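Local atomic coordinates of aldose 1-epimerase (Caenorhabditis elegans, PDB entry 1LUR), a protein that probably catalyses the interconversion of the alpha and beta anomers of aldose sugars such as galactose. Residues F202-S210 with S308-F316; Y273-L284 with A296-H307. All coordinates share one frame; numbering follows the deposited sequence.

In the fold
Leaving the sandwich strand 194-198, the chain first enters 202-210, whose partner arrives only about a hundred residues later; contact 1 therefore closes a long loop. Within that loop the chain adds strands to both large antiparallel sheets before reaching 273-284. Contact 2 then closes a much shorter excursion, pairing 275-279 with 300-305 in the middle of the seven-stranded sheet. Because 308-316 follows directly on 296-307, the two contacts are neighbours as well as nested, with F316 CD2 3.6 Å from H307 CB. Contact 2 thus builds the interior of the sheet, and contact 1 brings the loop that leaves it against the corner leading into 207-210, one of the two edge strands.

Contact 1: residues F202-S210 with S308-F316; sequences FCPTGAIRS and SAAPNFDHF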
loop_
_atom_site.group_PDB
_atom_site.type_symbol
_atom_site.label_atom_id
_atom_site.label_comp_id
_atom_site.label_asym_id
_atom_site.label_seq_id
_atom_site.Cartn_x
_atom_site.Cartn_y
_atom_site.Cartn_z
ATOM N N PHE A 202 13.697 -4.645 -10.314
ATOM C CA PHE A 202 13.142 -3.854 -9.233
ATOM C C PHE A 202 13.175 -4.582 -7.899
ATOM O O PHE A 202 12.278 -4.430 -7.072
ATOM C CB PHE A 202 11.717 -3.399 -9.572
ATOM C CG PHE A 202 11.663 -2.402 -10.696
ATOM C CD1 PHE A 202 11.506 -2.821 -12.016
ATOM C CD2 PHE A 202 11.846 -1.045 -10.443
ATOM C CE1 PHE A 202 11.536 -1.905 -13.068
ATOM C CE2 PHE A 202 11.879 -0.116 -11.490
ATOM C CZ PHE A 202 11.724 -0.547 -12.804
ATOM N N CYS A 203 14.208 -5.395 -7.702
ATOM C CA CYS A 203 14.348 -6.125 -6.451
ATOM C C CYS A 203 15.486 -5.439 -5.714
ATOM O O CYS A 203 16.537 -5.162 -6.304
ATOM C CB CYS A 203 14.709 -7.592 -6.670
ATOM S SG CYS A 203 14.916 -8.471 -5.093
ATOM N N PRO A 204 15.288 -5.143 -4.421
ATOM C CA PRO A 204 16.327 -4.481 -3.630
ATOM C C PRO A 204 17.678 -5.178 -3.717
ATOM O O PRO A 204 17.755 -6.403 -3.791
ATOM C CB PRO A 204 15.756 -4.512 -2.218
ATOM C CG PRO A 204 14.274 -4.395 -2.463
ATOM C CD PRO A 204 14.067 -5.346 -3.621
ATOM N N THR A 205 18.743 -4.387 -3.700
ATOM C CA THR A 205 20.092 -4.930 -3.772
ATOM C C THR A 205 20.692 -4.976 -2.370
ATOM O O THR A 205 21.718 -5.614 -2.143
ATOM C CB THR A 205 20.988 -4.045 -4.648
ATOM O OG1 THR A 205 21.013 -2.719 -4.105
ATOM C CG2 THR A 205 20.457 -3.995 -6.064
ATOM N N GLY A 206 20.040 -4.293 -1.432
ATOM C CA GLY A 206 20.521 -4.260 -0.061
ATOM C C GLY A 206 21.226 -2.947 0.235
ATOM O O GLY A 206 21.622 -2.678 1.373
ATOM N N ALA A 207 21.375 -2.123 -0.795
ATOM C CA ALA A 207 22.031 -0.829 -0.660
ATOM C C ALA A 207 21.021 0.290 -0.423
ATOM O O ALA A 207 19.882 0.222 -0.886
ATOM C CB ALA A 207 22.844 -0.526 -1.918
ATOM N N ILE A 208 21.446 1.310 0.317
ATOM C CA ILE A 208 20.599 2.458 0.618
ATOM C C ILE A 208 21.321 3.637 -0.014
ATOM O O ILE A 208 22.529 3.806 0.178
ATOM C CB ILE A 208 20.471 2.718 2.134
ATOM C CG1 ILE A 208 19.819 1.517 2.827
ATOM C CG2 ILE A 208 19.641 3.980 2.371
ATOM C CD1 ILE A 208 18.413 1.220 2.360
ATOM N N ARG A 209 20.589 4.440 -0.772
ATOM C CA ARG A 209 21.187 5.590 -1.424
ATOM C C ARG A 209 20.551 6.892 -0.994
ATOM O O ARG A 209 19.341 6.964 -0.750
ATOM C CB ARG A 209 21.073 5.462 -2.944
ATOM C CG ARG A 209 22.041 4.474 -3.569
ATOM C CD ARG A 209 21.930 4.498 -5.088
ATOM N NE ARG A 209 22.128 5.846 -5.610
ATOM C CZ ARG A 209 21.997 6.181 -6.890
ATOM N NH1 ARG A 209 21.666 5.262 -7.785
ATOM N NH2 ARG A 209 22.190 7.438 -7.274
ATOM N N SER A 210 21.391 7.915 -0.896
ATOM C CA SER A 210 20.942 9.235 -0.504
ATOM C C SER A 210 20.085 9.727 -1.650
ATOM O O SER A 210 20.307 9.367 -2.807
ATOM C CB SER A 210 22.135 10.174 -0.315
ATOM O OG SER A 210 21.719 11.530 -0.318
ATOM N N SER A 308 11.436 -3.168 1.515
ATOM C CA SER A 308 11.186 -4.291 0.627
ATOM C C SER A 308 12.378 -5.254 0.756
ATOM O O SER A 308 13.514 -4.817 0.948
ATOM C CB SER A 308 11.061 -3.796 -0.813
ATOM O OG SER A 308 9.931 -2.960 -0.979
ATOM N N ALA A 309 12.115 -6.557 0.671
ATOM C CA ALA A 309 13.167 -7.575 0.778
ATOM C C ALA A 309 13.828 -7.632 2.153
ATOM O O ALA A 309 14.937 -8.153 2.287
ATOM C CB ALA A 309 14.240 -7.353 -0.298
ATOM N N ALA A 310 13.154 -7.106 3.175
ATOM C CA ALA A 310 13.705 -7.118 4.529
ATOM C C ALA A 310 14.106 -8.540 4.953
ATOM O O ALA A 310 15.146 -8.738 5.590
ATOM C CB ALA A 310 12.688 -6.547 5.509
ATOM N N PRO A 311 13.285 -9.545 4.611
ATOM C CA PRO A 311 13.614 -10.924 4.987
ATOM C C PRO A 311 14.932 -11.426 4.396
ATOM O O PRO A 311 15.477 -12.422 4.876
ATOM C CB PRO A 311 12.422 -11.719 4.459
ATOM C CG PRO A 311 11.294 -10.745 4.543
ATOM C CD PRO A 311 11.934 -9.480 4.018
ATOM N N ASN A 312 15.433 -10.733 3.368
ATOM C CA ASN A 312 16.686 -11.101 2.694
ATOM C C ASN A 312 17.930 -10.347 3.151
ATOM O O ASN A 312 19.057 -10.762 2.867
ATOM C CB ASN A 312 16.545 -10.904 1.182
ATOM C CG ASN A 312 15.453 -11.758 0.586
ATOM O OD1 ASN A 312 14.406 -11.256 0.185
ATOM N ND2 ASN A 312 15.691 -13.063 0.527
ATOM N N PHE A 313 17.737 -9.232 3.837
ATOM C CA PHE A 313 18.869 -8.445 4.309
ATOM C C PHE A 313 18.734 -8.202 5.804
ATOM O O PHE A 313 17.801 -7.531 6.248
ATOM C CB PHE A 313 18.926 -7.126 3.534
ATOM C CG PHE A 313 19.025 -7.307 2.042
ATOM C CD1 PHE A 313 17.892 -7.234 1.235
ATOM C CD2 PHE A 313 20.251 -7.597 1.444
ATOM C CE1 PHE A 313 17.978 -7.447 -0.140
ATOM C CE2 PHE A 313 20.343 -7.814 0.069
ATOM C CZ PHE A 313 19.205 -7.738 -0.723
ATOM N N ASP A 314 19.666 -8.749 6.580
ATOM C CA ASP A 314 19.610 -8.580 8.026
ATOM C C ASP A 314 19.864 -7.176 8.549
ATOM O O ASP A 314 19.663 -6.926 9.740
ATOM C CB ASP A 314 20.539 -9.576 8.728
ATOM C CG ASP A 314 21.978 -9.403 8.337
ATOM O OD1 ASP A 314 22.468 -8.254 8.361
ATOM O OD2 ASP A 314 22.623 -10.424 8.015
ATOM N N HIS A 315 20.306 -6.260 7.686
ATOM C CA HIS A 315 20.552 -4.895 8.149
ATOM C C HIS A 315 19.287 -4.064 7.957
ATOM O O HIS A 315 19.226 -2.907 8.365
ATOM C CB HIS A 315 21.739 -4.242 7.428
ATOM C CG HIS A 315 21.614 -4.206 5.938
ATOM N ND1 HIS A 315 21.640 -5.344 5.159
ATOM C CD2 HIS A 315 21.511 -3.163 5.079
ATOM C CE1 HIS A 315 21.561 -5.003 3.886
ATOM N NE2 HIS A 315 21.482 -3.684 3.809
ATOM N N PHE A 316 18.286 -4.657 7.311
ATOM C CA PHE A 316 17.015 -3.971 7.083
ATOM C C PHE A 316 16.215 -4.359 8.317
ATOM O O PHE A 316 16.635 -5.238 9.072
ATOM C CB PHE A 316 16.308 -4.502 5.831
ATOM C CG PHE A 316 16.784 -3.883 4.542
ATOM C CD1 PHE A 316 17.890 -3.038 4.514
ATOM C CD2 PHE A 316 16.128 -4.167 3.347
ATOM C CE1 PHE A 316 18.334 -2.486 3.311
ATOM C CE2 PHE A 316 16.564 -3.622 2.144
ATOM C CZ PHE A 316 17.671 -2.779 2.124
#
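Across from F313, with 6.3 Å between the CA atoms of G206 and F313, segment 202-210 turns a corner between its two strands, while 308-316 passes from a 3-10 segment (310-312) into a type I turn running from F313 to F316. The F313 ring lies against this corner: G206 CA sits over the middle of one face, 3.6 Å from the ring centroid, in a CH-pi contact. With CG beside the backbone N (chi1 -57°), the ring extends from the start of the turn until CE2 of F313 is 3.4 Å from T205 O. Glycine permits this approach, since a CB at G206 would collide with F313 CE2 and also with the carbonyl oxygen of T205. A serine in place of F313 would probably leave a gap beside the G206 corner and remove the aromatic face on which its CA rests. The polar link comes from H315, whose NE2 donates to G206 O at 2.6 Å, with an N-H...O angle of 161°. The donor lies on a lone pair of the carbonyl and the oxygen lies close to the imidazole plane, while F316 CD1 lies above one face of the H315 ring, toward its rim. I208 reaches F316 from the opposite direction, its CD1 3.8 Å from F316 CE1. On the N-terminal side of the corner, the P204 ring packs against the start of the loop, with CG 3.7 Å from A309 CB. T205 turns its hydroxyl instead to E197, and D240 accepts the backbone N-H of S308. The arrangement joins the loop after the interior strand 300-305 to the corner that opens the edge strand 207-210 of the same antiparallel sheet, part of the beta-sandwich of the galactose mutarotase fold.

Contact 2: residues Y273-L284 with A296-H307; sequences YPVIHLYASKFL and ANKALAIEPQFH. With SO4 (sulfate ion), chain C.
H277 and E303 stand side by side on one face of an antiparallel strand pair, their side chains pointing the same way. CG of H277 is anti to its backbone N (chi1 -175°), which brings CD2, at the ring edge, 3.4 Å from E303 OE1. The strained first torsion of E303 (chi1 -28°) lays its CG 3.5 Å from H277 O, and the extended chain beyond carries the carboxylate alongside the imidazole. The imidazole nitrogens are engaged by D238 and D240. Beneath them, the backbones exchange hydrogen bonds at three pairs, V275-Q305, H277-E303 and Y279-A301. The amide of Q305 sends OE1 to within 3.5 Å of H277 CB and donates from NE2 to F306 O. At the end of the pair, V275 CG1 lies over the face of the H307 imidazole, 3.6 Å from its centroid, and Y273 presents its edge to the face of F306, the planes at 85°. The opposite face of the strands is apolar, with I276 CG2 meeting I302 CG2 at 3.8 Å. Past the strands, S281 O accepts the N-H of N297, and K282 NZ holds O1 of a sulfate ion, probably taken up from the crystallisation liquor, at 2.8 Å. The chemistry is two-sided: an oily face for the sandwich interior, and a face on which H277, E303 and Q305 supply the polar groups, consistent with the sugar-binding side of this family's central sheet.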
loop_
_atom_site.group_PDB
_atom_site.type_symbol
_atom_site.label_atom_id
_atom_site.label_comp_id
_atom_site.label_asym_id
_atom_site.label_seq_id
_atom_site.Cartn_x
_atom_site.Cartn_y
_atom_site.Cartn_z
ATOM N N TYR A 273 5.041 2.941 9.864
ATOM C CA TYR A 273 5.991 2.227 9.016
ATOM C C TYR A 273 7.205 3.114 8.745
ATOM O O TYR A 273 7.091 4.342 8.695
ATOM C CB TYR A 273 5.345 1.810 7.685
ATOM C CG TYR A 273 4.391 0.624 7.787
ATOM C CD1 TYR A 273 3.010 0.807 7.746
ATOM C CD2 TYR A 273 4.876 -0.675 7.939
ATOM C CE1 TYR A 273 2.128 -0.273 7.859
ATOM C CE2 TYR A 273 4.001 -1.769 8.050
ATOM C CZ TYR A 273 2.631 -1.555 8.012
ATOM O OH TYR A 273 1.763 -2.613 8.134
ATOM N N PRO A 274 8.386 2.498 8.557
ATOM C CA PRO A 274 9.633 3.216 8.298
ATOM C C PRO A 274 9.824 3.693 6.863
ATOM O O PRO A 274 10.637 4.582 6.609
ATOM C CB PRO A 274 10.690 2.208 8.724
ATOM C CG PRO A 274 10.091 0.923 8.235
ATOM C CD PRO A 274 8.636 1.049 8.671
ATOM N N VAL A 275 9.102 3.102 5.917
ATOM C CA VAL A 275 9.245 3.524 4.531
ATOM C C VAL A 275 7.908 3.589 3.815
ATOM O O VAL A 275 6.889 3.106 4.312
ATOM C CB VAL A 275 10.173 2.567 3.719
ATOM C CG1 VAL A 275 11.409 2.223 4.525
ATOM C CG2 VAL A 275 9.423 1.312 3.311
ATOM N N ILE A 276 7.919 4.213 2.649
ATOM C CA ILE A 276 6.725 4.340 1.844
ATOM C C ILE A 276 7.141 4.006 0.426
ATOM O O ILE A 276 7.952 4.716 -0.177
ATOM C CB ILE A 276 6.136 5.761 1.863
ATOM C CG1 ILE A 276 5.642 6.108 3.270
ATOM C CG2 ILE A 276 5.020 5.857 0.844
ATOM C CD1 ILE A 276 4.968 7.472 3.375
ATOM N N HIS A 277 6.605 2.914 -0.100
ATOM C CA HIS A 277 6.934 2.505 -1.455
ATOM C C HIS A 277 6.054 3.258 -2.438
ATOM O O HIS A 277 4.825 3.198 -2.354
ATOM C CB HIS A 277 6.718 1.005 -1.643
ATOM C CG HIS A 277 7.154 0.504 -2.981
ATOM N ND1 HIS A 277 8.476 0.268 -3.291
ATOM C CD2 HIS A 277 6.450 0.234 -4.106
ATOM C CE1 HIS A 277 8.568 -0.126 -4.549
ATOM N NE2 HIS A 277 7.353 -0.154 -5.066
ATOM N N LEU A 278 6.690 3.964 -3.367
ATOM C CA LEU A 278 5.986 4.735 -4.374
ATOM C C LEU A 278 6.121 4.058 -5.730
ATOM O O LEU A 278 7.231 3.789 -6.185
ATOM C CB LEU A 278 6.570 6.149 -4.461
ATOM C CG LEU A 278 6.666 6.945 -3.156
ATOM C CD1 LEU A 278 7.427 8.243 -3.390
ATOM C CD2 LEU A 278 5.263 7.222 -2.630
ATOM N N TYR A 279 4.989 3.775 -6.362
ATOM C CA TYR A 279 4.977 3.132 -7.670
ATOM C C TYR A 279 4.171 4.005 -8.630
ATOM O O TYR A 279 2.953 4.146 -8.490
ATOM C CB TYR A 279 4.366 1.731 -7.574
ATOM C CG TYR A 279 4.131 1.069 -8.912
ATOM C CD1 TYR A 279 5.150 0.974 -9.857
ATOM C CD2 TYR A 279 2.886 0.531 -9.231
ATOM C CE1 TYR A 279 4.931 0.356 -11.091
ATOM C CE2 TYR A 279 2.658 -0.082 -10.457
ATOM C CZ TYR A 279 3.684 -0.167 -11.381
ATOM O OH TYR A 279 3.453 -0.772 -12.595
ATOM N N ALA A 280 4.864 4.583 -9.607
ATOM C CA ALA A 280 4.243 5.454 -10.600
ATOM C C ALA A 280 3.293 4.791 -11.594
ATOM O O ALA A 280 2.944 5.394 -12.611
ATOM C CB ALA A 280 5.325 6.230 -11.350
ATOM N N SER A 281 2.890 3.555 -11.322
ATOM C CA SER A 281 1.970 2.848 -12.207
ATOM C C SER A 281 2.433 2.721 -13.668
ATOM O O SER A 281 1.622 2.754 -14.593
ATOM C CB SER A 281 0.607 3.553 -12.143
ATOM O OG SER A 281 -0.339 2.974 -13.022
ATOM N N LYS A 282 3.733 2.545 -13.866
ATOM C CA LYS A 282 4.305 2.415 -15.207
ATOM C C LYS A 282 3.801 1.239 -16.045
ATOM O O LYS A 282 3.620 1.372 -17.254
ATOM C CB LYS A 282 5.832 2.337 -15.110
ATOM C CG LYS A 282 6.544 2.143 -16.441
ATOM C CD LYS A 282 8.048 2.009 -16.232
ATOM C CE LYS A 282 8.787 1.842 -17.553
ATOM N NZ LYS A 282 8.358 0.619 -18.286
ATOM N N PHE A 283 3.570 0.094 -15.409
ATOM C CA PHE A 283 3.098 -1.093 -16.120
ATOM C C PHE A 283 1.598 -1.371 -16.027
ATOM O O PHE A 283 1.161 -2.502 -16.237
ATOM C CB PHE A 283 3.877 -2.316 -15.627
ATOM C CG PHE A 283 5.364 -2.198 -15.808
ATOM C CD1 PHE A 283 5.945 -2.397 -17.057
ATOM C CD2 PHE A 283 6.184 -1.853 -14.737
ATOM C CE1 PHE A 283 7.322 -2.253 -17.236
ATOM C CE2 PHE A 283 7.563 -1.704 -14.906
ATOM C CZ PHE A 283 8.132 -1.904 -16.159
ATOM N N LEU A 284 0.808 -0.348 -15.725
ATOM C CA LEU A 284 -0.634 -0.530 -15.616
ATOM C C LEU A 284 -1.304 -0.476 -16.988
ATOM O O LEU A 284 -0.848 0.232 -17.883
ATOM C CB LEU A 284 -1.233 0.544 -14.704
ATOM C CG LEU A 284 -2.743 0.473 -14.452
ATOM C CD1 LEU A 284 -3.105 -0.851 -13.794
ATOM C CD2 LEU A 284 -3.155 1.641 -13.568
ATOM N N ALA A 296 -0.180 3.825 -18.680
ATOM C CA ALA A 296 1.062 4.163 -17.990
ATOM C C ALA A 296 0.982 5.449 -17.169
ATOM O O ALA A 296 0.393 6.443 -17.597
ATOM C CB ALA A 296 2.203 4.258 -18.995
ATOM N N ASN A 297 1.588 5.410 -15.985
ATOM C CA ASN A 297 1.619 6.542 -15.066
ATOM C C ASN A 297 0.248 7.134 -14.732
ATOM O O ASN A 297 0.142 8.319 -14.407
ATOM C CB ASN A 297 2.537 7.643 -15.616
ATOM C CG ASN A 297 3.963 7.158 -15.849
ATOM O OD1 ASN A 297 4.567 6.527 -14.980
ATOM N ND2 ASN A 297 4.509 7.462 -17.019
ATOM N N LYS A 298 -0.796 6.312 -14.799
ATOM C CA LYS A 298 -2.150 6.765 -14.498
ATOM C C LYS A 298 -2.296 7.244 -13.054
ATOM O O LYS A 298 -2.848 8.315 -12.794
ATOM C CB LYS A 298 -3.156 5.640 -14.757
ATOM C CG LYS A 298 -4.539 5.873 -14.152
ATOM C CD LYS A 298 -5.196 7.143 -14.679
ATOM C CE LYS A 298 -6.588 7.339 -14.083
ATOM N NZ LYS A 298 -7.249 8.579 -14.595
ATOM N N ALA A 299 -1.811 6.445 -12.110
ATOM C CA ALA A 299 -1.907 6.820 -10.707
ATOM C C ALA A 299 -0.601 6.632 -9.957
ATOM O O ALA A 299 0.429 6.271 -10.532
ATOM C CB ALA A 299 -3.016 6.021 -10.028
ATOM N N LEU A 300 -0.654 6.896 -8.660
ATOM C CA LEU A 300 0.511 6.759 -7.808
ATOM C C LEU A 300 0.179 5.806 -6.672
ATOM O O LEU A 300 -0.638 6.125 -5.805
ATOM C CB LEU A 300 0.919 8.111 -7.226
ATOM C CG LEU A 300 2.114 8.077 -6.267
ATOM C CD1 LEU A 300 3.373 7.723 -7.040
ATOM C CD2 LEU A 300 2.278 9.425 -5.585
ATOM N N ALA A 301 0.793 4.626 -6.694
ATOM C CA ALA A 301 0.555 3.644 -5.648
ATOM C C ALA A 301 1.379 4.113 -4.463
ATOM O O ALA A 301 2.575 4.363 -4.588
ATOM C CB ALA A 301 1.008 2.261 -6.098
ATOM N N ILE A 302 0.727 4.261 -3.317
ATOM C CA ILE A 302 1.399 4.705 -2.107
ATOM C C ILE A 302 1.275 3.545 -1.130
ATOM O O ILE A 302 0.178 3.226 -0.666
ATOM C CB ILE A 302 0.733 5.982 -1.550
ATOM C CG1 ILE A 302 0.808 7.094 -2.604
ATOM C CG2 ILE A 302 1.429 6.418 -0.280
ATOM C CD1 ILE A 302 0.219 8.433 -2.162
ATOM N N GLU A 303 2.406 2.916 -0.831
ATOM C CA GLU A 303 2.434 1.773 0.074
ATOM C C GLU A 303 3.337 1.892 1.294
ATOM O O GLU A 303 4.534 1.601 1.219
ATOM C CB GLU A 303 2.839 0.531 -0.730
ATOM C CG GLU A 303 2.442 0.615 -2.200
ATOM C CD GLU A 303 3.009 -0.503 -3.064
ATOM O OE1 GLU A 303 3.132 -0.295 -4.287
ATOM O OE2 GLU A 303 3.322 -1.589 -2.537
ATOM N N PRO A 304 2.779 2.342 2.432
ATOM C CA PRO A 304 3.556 2.477 3.669
ATOM C C PRO A 304 3.888 1.038 4.050
ATOM O O PRO A 304 2.993 0.202 4.110
ATOM C CB PRO A 304 2.562 3.115 4.629
ATOM C CG PRO A 304 1.731 3.978 3.711
ATOM C CD PRO A 304 1.490 3.051 2.540
ATOM N N GLN A 305 5.153 0.744 4.316
ATOM C CA GLN A 305 5.529 -0.632 4.664
ATOM C C GLN A 305 6.939 -0.664 5.228
ATOM O O GLN A 305 7.575 0.379 5.394
ATOM C CB GLN A 305 5.543 -1.460 3.372
ATOM C CG GLN A 305 6.580 -0.892 2.381
ATOM C CD GLN A 305 6.763 -1.698 1.102
ATOM O OE1 GLN A 305 5.844 -1.833 0.297
ATOM N NE2 GLN A 305 7.972 -2.224 0.904
ATOM N N PHE A 306 7.423 -1.872 5.510
ATOM C CA PHE A 306 8.770 -2.050 6.029
ATOM C C PHE A 306 9.577 -2.176 4.745
ATOM O O PHE A 306 9.012 -2.462 3.681
ATOM C CB PHE A 306 8.918 -3.353 6.829
ATOM C CG PHE A 306 8.355 -3.291 8.210
ATOM C CD1 PHE A 306 7.088 -3.790 8.484
ATOM C CD2 PHE A 306 9.096 -2.731 9.249
ATOM C CE1 PHE A 306 6.565 -3.738 9.780
ATOM C CE2 PHE A 306 8.588 -2.672 10.542
ATOM C CZ PHE A 306 7.323 -3.176 10.813
ATOM N N HIS A 307 10.889 -1.979 4.831
ATOM C CA HIS A 307 11.738 -2.081 3.649
ATOM C C HIS A 307 11.453 -3.328 2.832
ATOM O O HIS A 307 11.271 -4.417 3.384
ATOM C CB HIS A 307 13.216 -2.126 4.041
ATOM C CG HIS A 307 13.680 -0.927 4.806
ATOM N ND1 HIS A 307 13.120 -0.545 6.006
ATOM C CD2 HIS A 307 14.675 -0.043 4.556
ATOM C CE1 HIS A 307 13.752 0.520 6.465
ATOM N NE2 HIS A 307 14.700 0.846 5.602
HETATM S S SO4 C . 10.748 -1.730 -19.976
HETATM O O1 SO4 C . 10.186 -0.382 -20.198
HETATM O O2 SO4 C . 9.696 -2.745 -20.188
HETATM O O3 SO4 C . 11.858 -1.963 -20.922
HETATM O O4 SO4 C . 11.251 -1.832 -18.592
#